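Local atomic coordinates of succinoglycan biosynthesis protein (Bacillus cereus ATCC 14579, PDB entry 2QGM), a protein that is of unconfirmed function but belongs to the erythromycin esterase-like family and may take part in making the exopolysaccharide succinoglycan. Residues Gln166-Asp171 with Ala290-Glu295; Asp365-Asp370 with Pro406-Gly411. One frame throughout, in Å; residues are numbered along the deposited sequence.

Contact 1 (Gln166-Asp171 with Ala290-Glu295); sequences QFIGLD and AMWAQE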
ATOM      1  N   GLN A 166      -7.138 -11.861  -5.295  1.00 15.11           N
ATOM      2  CA  GLN A 166      -6.064 -11.661  -6.255  1.00 14.94           C
ATOM      3  C   GLN A 166      -5.003 -10.817  -5.555  1.00 13.89           C
ATOM      4  O   GLN A 166      -5.323  -9.831  -4.890  1.00 14.76           O
ATOM      5  CB  GLN A 166      -6.584 -10.915  -7.493  1.00 12.67           C
ATOM      6  CG  GLN A 166      -7.616 -11.695  -8.313  1.00 16.73           C
ATOM      7  CD  GLN A 166      -7.054 -12.981  -8.889  1.00 18.41           C
ATOM      8  OE1 GLN A 166      -5.965 -12.994  -9.467  1.00 18.74           O
ATOM      9  NE2 GLN A 166      -7.803 -14.071  -8.749  1.00 19.28           N
ATOM     10  N   PHE A 167      -3.743 -11.214  -5.682  1.00 14.06           N
ATOM     11  CA  PHE A 167      -2.664 -10.446  -5.079  1.00 12.95           C
ATOM     12  C   PHE A 167      -2.020  -9.658  -6.210  1.00 13.58           C
ATOM     13  O   PHE A 167      -1.640 -10.241  -7.234  1.00 14.93           O
ATOM     14  CB  PHE A 167      -1.627 -11.376  -4.442  1.00 13.68           C
ATOM     15  CG  PHE A 167      -0.643 -10.657  -3.566  1.00 16.92           C
ATOM     16  CD1 PHE A 167       0.276  -9.758  -4.114  1.00 20.00           C
ATOM     17  CD2 PHE A 167      -0.665 -10.837  -2.191  1.00 19.34           C
ATOM     18  CE1 PHE A 167       1.153  -9.046  -3.292  1.00 21.47           C
ATOM     19  CE2 PHE A 167       0.206 -10.133  -1.362  1.00 20.45           C
ATOM     20  CZ  PHE A 167       1.117  -9.234  -1.909  1.00 20.84           C
ATOM     21  N   ILE A 168      -1.920  -8.342  -6.032  1.00 11.16           N
ATOM     22  CA  ILE A 168      -1.326  -7.472  -7.040  1.00 11.70           C
ATOM     23  C   ILE A 168      -0.168  -6.675  -6.436  1.00 10.54           C
ATOM     24  O   ILE A 168      -0.324  -6.050  -5.385  1.00 10.49           O
ATOM     25  CB  ILE A 168      -2.359  -6.445  -7.592  1.00 12.07           C
ATOM     26  CG1 ILE A 168      -3.573  -7.158  -8.180  1.00 16.23           C
ATOM     27  CG2 ILE A 168      -1.702  -5.543  -8.620  1.00 16.58           C
ATOM     28  CD1 ILE A 168      -4.711  -7.307  -7.202  1.00 16.97           C
ATOM     29  N   GLY A 169       0.985  -6.709  -7.101  1.00 11.84           N
ATOM     30  CA  GLY A 169       2.138  -5.944  -6.647  1.00 12.58           C
ATOM     31  C   GLY A 169       2.092  -4.624  -7.397  1.00 12.37           C
ATOM     32  O   GLY A 169       2.354  -4.580  -8.598  1.00 12.65           O
ATOM     33  N   LEU A 170       1.748  -3.551  -6.695  1.00 12.37           N
ATOM     34  CA  LEU A 170       1.605  -2.227  -7.302  1.00 14.36           C
ATOM     35  C   LEU A 170       2.880  -1.516  -7.722  1.00 13.62           C
ATOM     36  O   LEU A 170       2.875  -0.756  -8.694  1.00 14.69           O
ATOM     37  CB  LEU A 170       0.891  -1.286  -6.332  1.00 16.69           C
ATOM     38  CG  LEU A 170      -0.494  -1.632  -5.794  1.00 14.11           C
ATOM     39  CD1 LEU A 170      -0.838  -0.646  -4.682  1.00 17.98           C
ATOM     40  CD2 LEU A 170      -1.519  -1.577  -6.909  1.00 19.86           C
ATOM     41  N   ASP A 171       3.949  -1.753  -6.972  1.00 16.16           N
ATOM     42  CA  ASP A 171       5.225  -1.074  -7.179  1.00 16.38           C
ATOM     43  C   ASP A 171       6.085  -1.428  -8.376  1.00 15.89           C
ATOM     44  O   ASP A 171       5.941  -2.483  -9.006  1.00 12.48           O
ATOM     45  CB  ASP A 171       6.079  -1.175  -5.911  1.00 14.99           C
ATOM     46  CG  ASP A 171       6.594   0.182  -5.443  1.00 15.94           C
ATOM     47  OD1 ASP A 171       6.864   1.045  -6.302  1.00 15.53           O
ATOM     48  OD2 ASP A 171       6.738   0.377  -4.218  1.00 15.15           O
ATOM     49  N   ALA A 290      -3.706  -0.060  -9.079  1.00 15.85           N
ATOM     50  CA  ALA A 290      -4.818  -0.354  -8.177  1.00 15.42           C
ATOM     51  C   ALA A 290      -6.144  -0.370  -8.942  1.00 15.00           C
ATOM     52  O   ALA A 290      -6.978  -1.260  -8.746  1.00 14.75           O
ATOM     53  CB  ALA A 290      -4.867   0.671  -7.073  1.00 15.13           C
HETATM   54  N   MSE A 291      -6.331   0.622  -9.810  1.00 16.81           N
HETATM   55  CA  MSE A 291      -7.544   0.715 -10.609  1.00 16.62           C
HETATM   56  C   MSE A 291      -7.581  -0.354 -11.687  1.00 14.85           C
HETATM   57  O   MSE A 291      -8.652  -0.819 -12.060  1.00 16.79           O
HETATM   58  CB  MSE A 291      -7.667   2.121 -11.204  1.00 17.81           C
HETATM   59  CG  MSE A 291      -8.013   3.128 -10.110  1.00 17.91           C
HETATM   60 SE   MSE A 291      -8.252   4.962 -10.668  1.00 28.21          SE
HETATM   61  CE  MSE A 291      -9.765   4.725 -11.855  1.00 21.02           C
ATOM     62  N   TRP A 292      -6.417  -0.758 -12.185  1.00 15.47           N
ATOM     63  CA  TRP A 292      -6.391  -1.804 -13.193  1.00 15.57           C
ATOM     64  C   TRP A 292      -6.940  -3.090 -12.564  1.00 14.05           C
ATOM     65  O   TRP A 292      -7.671  -3.843 -13.196  1.00 14.41           O
ATOM     66  CB  TRP A 292      -4.965  -2.054 -13.692  1.00 17.28           C
ATOM     67  CG  TRP A 292      -4.839  -3.346 -14.440  1.00 16.14           C
ATOM     68  CD1 TRP A 292      -5.139  -3.573 -15.753  1.00 17.39           C
ATOM     69  CD2 TRP A 292      -4.434  -4.604 -13.895  1.00 15.92           C
ATOM     70  NE1 TRP A 292      -4.945  -4.899 -16.059  1.00 18.35           N
ATOM     71  CE2 TRP A 292      -4.513  -5.559 -14.930  1.00 19.85           C
ATOM     72  CE3 TRP A 292      -4.011  -5.023 -12.624  1.00 19.09           C
ATOM     73  CZ2 TRP A 292      -4.189  -6.908 -14.740  1.00 19.10           C
ATOM     74  CZ3 TRP A 292      -3.688  -6.363 -12.433  1.00 20.64           C
ATOM     75  CH2 TRP A 292      -3.779  -7.289 -13.488  1.00 19.26           C
ATOM     76  N   ALA A 293      -6.585  -3.329 -11.308  1.00 17.10           N
ATOM     77  CA  ALA A 293      -7.034  -4.523 -10.623  1.00 16.39           C
ATOM     78  C   ALA A 293      -8.554  -4.540 -10.482  1.00 15.28           C
ATOM     79  O   ALA A 293      -9.198  -5.571 -10.701  1.00 16.30           O
ATOM     80  CB  ALA A 293      -6.385  -4.617  -9.252  1.00 17.60           C
ATOM     81  N   GLN A 294      -9.118  -3.398 -10.109  1.00 15.58           N
ATOM     82  CA  GLN A 294     -10.559  -3.285  -9.919  1.00 15.91           C
ATOM     83  C   GLN A 294     -11.319  -3.474 -11.225  1.00 17.69           C
ATOM     84  O   GLN A 294     -12.283  -4.232 -11.287  1.00 19.06           O
ATOM     85  CB  GLN A 294     -10.907  -1.918  -9.335  1.00 16.55           C
ATOM     86  CG  GLN A 294     -12.396  -1.671  -9.157  1.00 17.71           C
ATOM     87  CD  GLN A 294     -13.058  -2.676  -8.233  1.00 19.25           C
ATOM     88  OE1 GLN A 294     -12.470  -3.118  -7.245  1.00 19.11           O
ATOM     89  NE2 GLN A 294     -14.295  -3.032  -8.549  1.00 19.69           N
ATOM     90  N   GLU A 295     -10.877  -2.792 -12.274  1.00 19.72           N
ATOM     91  CA  GLU A 295     -11.568  -2.889 -13.551  1.00 21.15           C
ATOM     92  C   GLU A 295     -11.407  -4.235 -14.242  1.00 20.50           C
ATOM     93  O   GLU A 295     -12.250  -4.628 -15.043  1.00 22.58           O
ATOM     94  CB  GLU A 295     -11.111  -1.777 -14.498  1.00 24.01           C
ATOM     95  CG  GLU A 295      -9.644  -1.802 -14.856  1.00 29.86           C
ATOM     96  CD  GLU A 295      -9.271  -0.730 -15.871  1.00 33.41           C
ATOM     97  OE1 GLU A 295      -9.643  -0.873 -17.057  1.00 37.38           O
ATOM     98  OE2 GLU A 295      -8.618   0.257 -15.476  1.00 34.69           O
TER

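Contact 2 (Asp365-Asp370 with Pro406-Gly411); sequences DTIPQD and PLLSIG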
ATOM      1  N   ASP A 365      14.320   1.162  16.662  1.00 23.00           N
ATOM      2  CA  ASP A 365      14.411   2.518  17.185  1.00 24.21           C
ATOM      3  C   ASP A 365      13.146   2.846  17.971  1.00 23.72           C
ATOM      4  O   ASP A 365      12.209   2.045  18.011  1.00 21.53           O
ATOM      5  CB  ASP A 365      14.625   3.517  16.043  1.00 27.60           C
ATOM      6  CG  ASP A 365      14.975   4.904  16.544  1.00 32.40           C
ATOM      7  OD1 ASP A 365      15.510   5.010  17.670  1.00 34.21           O
ATOM      8  OD2 ASP A 365      14.730   5.889  15.812  1.00 36.03           O
ATOM      9  N   THR A 366      13.120   4.017  18.600  1.00 22.52           N
ATOM     10  CA  THR A 366      11.971   4.414  19.406  1.00 22.33           C
ATOM     11  C   THR A 366      11.230   5.607  18.830  1.00 22.56           C
ATOM     12  O   THR A 366      11.838   6.552  18.325  1.00 21.68           O
ATOM     13  CB  THR A 366      12.417   4.744  20.845  1.00 21.83           C
ATOM     14  OG1 THR A 366      13.204   3.659  21.353  1.00 21.48           O
ATOM     15  CG2 THR A 366      11.212   4.954  21.751  1.00 22.31           C
ATOM     16  N   ILE A 367       9.907   5.564  18.918  1.00 21.96           N
ATOM     17  CA  ILE A 367       9.071   6.636  18.406  1.00 24.44           C
ATOM     18  C   ILE A 367       9.270   7.941  19.174  1.00 26.40           C
ATOM     19  O   ILE A 367       9.017   8.007  20.379  1.00 26.25           O
ATOM     20  CB  ILE A 367       7.580   6.249  18.486  1.00 23.72           C
ATOM     21  CG1 ILE A 367       7.310   5.041  17.588  1.00 24.35           C
ATOM     22  CG2 ILE A 367       6.704   7.426  18.062  1.00 24.92           C
ATOM     23  CD1 ILE A 367       5.869   4.552  17.641  1.00 24.50           C
ATOM     24  N   PRO A 368       9.732   8.997  18.483  1.00 28.95           N
ATOM     25  CA  PRO A 368       9.946  10.290  19.137  1.00 30.22           C
ATOM     26  C   PRO A 368       8.615  10.862  19.621  1.00 31.19           C
ATOM     27  O   PRO A 368       7.584  10.703  18.966  1.00 29.58           O
ATOM     28  CB  PRO A 368      10.557  11.146  18.029  1.00 30.51           C
ATOM     29  CG  PRO A 368      11.239  10.154  17.158  1.00 30.94           C
ATOM     30  CD  PRO A 368      10.245   9.020  17.103  1.00 29.83           C
ATOM     31  N   GLN A 369       8.656  11.535  20.765  1.00 32.19           N
ATOM     32  CA  GLN A 369       7.477  12.139  21.365  1.00 34.31           C
ATOM     33  C   GLN A 369       7.290  13.597  20.946  1.00 34.15           C
ATOM     34  O   GLN A 369       8.264  14.330  20.757  1.00 35.11           O
ATOM     35  CB  GLN A 369       7.590  12.046  22.890  1.00 37.00           C
ATOM     36  CG  GLN A 369       6.607  12.900  23.667  1.00 40.66           C
ATOM     37  CD  GLN A 369       6.987  13.032  25.134  1.00 42.52           C
ATOM     38  OE1 GLN A 369       6.318  13.725  25.901  1.00 43.20           O
ATOM     39  NE2 GLN A 369       8.071  12.366  25.530  1.00 43.32           N
ATOM     40  N   ASP A 370       6.029  13.995  20.789  1.00 33.05           N
ATOM     41  CA  ASP A 370       5.645  15.361  20.427  1.00 32.45           C
ATOM     42  C   ASP A 370       4.271  15.604  21.049  1.00 32.34           C
ATOM     43  O   ASP A 370       3.257  15.134  20.535  1.00 30.52           O
ATOM     44  CB  ASP A 370       5.555  15.536  18.910  1.00 30.64           C
ATOM     45  CG  ASP A 370       5.397  16.993  18.505  1.00 31.13           C
ATOM     46  OD1 ASP A 370       4.604  17.710  19.151  1.00 30.69           O
ATOM     47  OD2 ASP A 370       6.060  17.432  17.541  1.00 29.46           O
ATOM     48  N   PRO A 406       1.162  18.524  14.323  1.00 26.50           N
ATOM     49  CA  PRO A 406       2.175  17.556  13.899  1.00 25.57           C
ATOM     50  C   PRO A 406       1.571  16.167  13.738  1.00 25.68           C
ATOM     51  O   PRO A 406       0.749  15.740  14.555  1.00 25.20           O
ATOM     52  CB  PRO A 406       3.197  17.606  15.030  1.00 26.63           C
ATOM     53  CG  PRO A 406       3.078  19.025  15.528  1.00 25.59           C
ATOM     54  CD  PRO A 406       1.579  19.221  15.552  1.00 27.04           C
ATOM     55  N   LEU A 407       1.967  15.476  12.673  1.00 23.28           N
ATOM     56  CA  LEU A 407       1.490  14.121  12.419  1.00 21.57           C
ATOM     57  C   LEU A 407       2.717  13.245  12.247  1.00 21.99           C
ATOM     58  O   LEU A 407       3.606  13.552  11.456  1.00 19.65           O
ATOM     59  CB  LEU A 407       0.634  14.059  11.152  1.00 21.91           C
ATOM     60  CG  LEU A 407       0.150  12.657  10.745  1.00 19.58           C
ATOM     61  CD1 LEU A 407      -0.875  12.152  11.752  1.00 19.73           C
ATOM     62  CD2 LEU A 407      -0.465  12.706   9.362  1.00 21.45           C
ATOM     63  N   LEU A 408       2.761  12.154  12.998  1.00 20.64           N
ATOM     64  CA  LEU A 408       3.883  11.234  12.942  1.00 19.06           C
ATOM     65  C   LEU A 408       3.885  10.464  11.632  1.00 19.07           C
ATOM     66  O   LEU A 408       2.831  10.079  11.139  1.00 20.33           O
ATOM     67  CB  LEU A 408       3.795  10.233  14.086  1.00 18.52           C
ATOM     68  CG  LEU A 408       4.831   9.110  14.024  1.00 18.14           C
ATOM     69  CD1 LEU A 408       6.207   9.693  14.323  1.00 18.85           C
ATOM     70  CD2 LEU A 408       4.461   8.004  15.015  1.00 18.21           C
ATOM     71  N   SER A 409       5.071  10.238  11.080  1.00 20.16           N
ATOM     72  CA  SER A 409       5.214   9.486   9.839  1.00 19.42           C
ATOM     73  C   SER A 409       6.652   8.990   9.759  1.00 19.37           C
ATOM     74  O   SER A 409       7.589   9.776   9.629  1.00 18.88           O
ATOM     75  CB  SER A 409       4.878  10.363   8.637  1.00 21.04           C
ATOM     76  OG  SER A 409       4.647   9.566   7.486  1.00 21.86           O
ATOM     77  N   ILE A 410       6.817   7.673   9.851  1.00 18.85           N
ATOM     78  CA  ILE A 410       8.144   7.058   9.828  1.00 19.65           C
ATOM     79  C   ILE A 410       8.270   6.060   8.685  1.00 21.20           C
ATOM     80  O   ILE A 410       7.462   5.138   8.558  1.00 19.49           O
ATOM     81  CB  ILE A 410       8.439   6.310  11.147  1.00 19.91           C
ATOM     82  CG1 ILE A 410       8.283   7.272  12.337  1.00 19.84           C
ATOM     83  CG2 ILE A 410       9.851   5.735  11.107  1.00 19.14           C
ATOM     84  CD1 ILE A 410       8.426   6.596  13.689  1.00 21.57           C
ATOM     85  N   GLY A 411       9.293   6.248   7.860  1.00 21.29           N
ATOM     86  CA  GLY A 411       9.516   5.351   6.740  1.00 23.69           C
ATOM     87  C   GLY A 411      10.391   4.166   7.107  1.00 24.03           C
ATOM     88  O   GLY A 411      10.506   3.802   8.281  1.00 24.09           O
TER

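Contact 1 (Gln166-Asp171 with Ala290-Glu295)
I168, L170 and A290 bury the most surface where strand 166-171 meets a turn of helix 276-297. I168 uses one branch. With CG1 beside the backbone N (chi1 -57°) and chi2 turned to 94°, well off a staggered value, CD1 lies 3.8 Å from CB of A293. CG1 of the same branch also meets the edge of the W292 indole near the ring plane, 4.3 Å from its CZ3. One side chain therefore touches a small residue and an aromatic edge at once. Farther along the strand, L170 reaches the helix with a single methyl: CD2 sits 3.4 Å from the backbone N of A290 and 4.0 Å from its CB. The small A290 lets this methyl reach the helix backbone, while A293 offers its CB to I168. The axes of the two short segments approach to 9.5 Å and run roughly antiparallel, at 155°. No hydrogen bond joins the segments, although L170 O is bonded to H289 ND1 just before the helical one. W255 of helix 253-269 touches I168 and stacks edge-to-face with W292. This is the helix-on-sheet layer of an alpha/beta fold: the last helix of the long, all-helical connection from strand 166-171 to parallel strand 301-304 lies back against the strand that starts it.

Contact 2 (Asp365-Asp370 with Pro406-Gly411)
The carboxylate of D370 has two partners: OD1 accepts a hydrogen bond from the backbone N of K372, which makes an Asx turn, while OD2 rests against the proline ring of P406, 3.8 Å from P406 CB. Its CG stands anti to the backbone N (chi1 -170°), and the side chain crosses that of P406 at about a right angle. The touch is one of oxygen on aliphatic CH, with no hydrogen bond across the contact. The remaining pairs are apolar. I367 spreads both branches over the partner segment: CG2 meets CD2 of L408 at 3.8 Å, and CG1 faces CD1 of I410 at a looser 4.3 Å. L408, too, approaches across its partner rather than alongside, its side chain and that of I367 crossing at about a right angle. The touching parts, 367-370 and 406-410, run in nearly opposite directions, 170° apart, yet their backbones remain unbonded to each other. F348 touches both isoleucines, and Y421 touches D370 and L408 while its OH is bonded to P368 O. The loop leaving strand 363-366 thus lies across strand 404-408 and its continuation, with F348 and Y421, from the two antiparallel two-stranded sheets, completing a small apolar cluster.

Contacts 1 and 2 illustrate how one principle, apolar branches meeting without a hydrogen bond across, serves different places in a fold. Both are buried; the centre of contact 1 lies about 11 Å from that of the chain and the centre of contact 2 about 19 Å, with D370 and P406 partly exposed. Contact 1 joins a helix to an edge strand of the main mixed sheet. Contact 2 joins loop and strand ends of two small accessory sheets, and a carboxylate shares the interface. Leucine and isoleucine serve in both, but contact 1 sets them against alanines and an indole edge, whereas contact 2 sets them against one another. The contacts share no segment or strand.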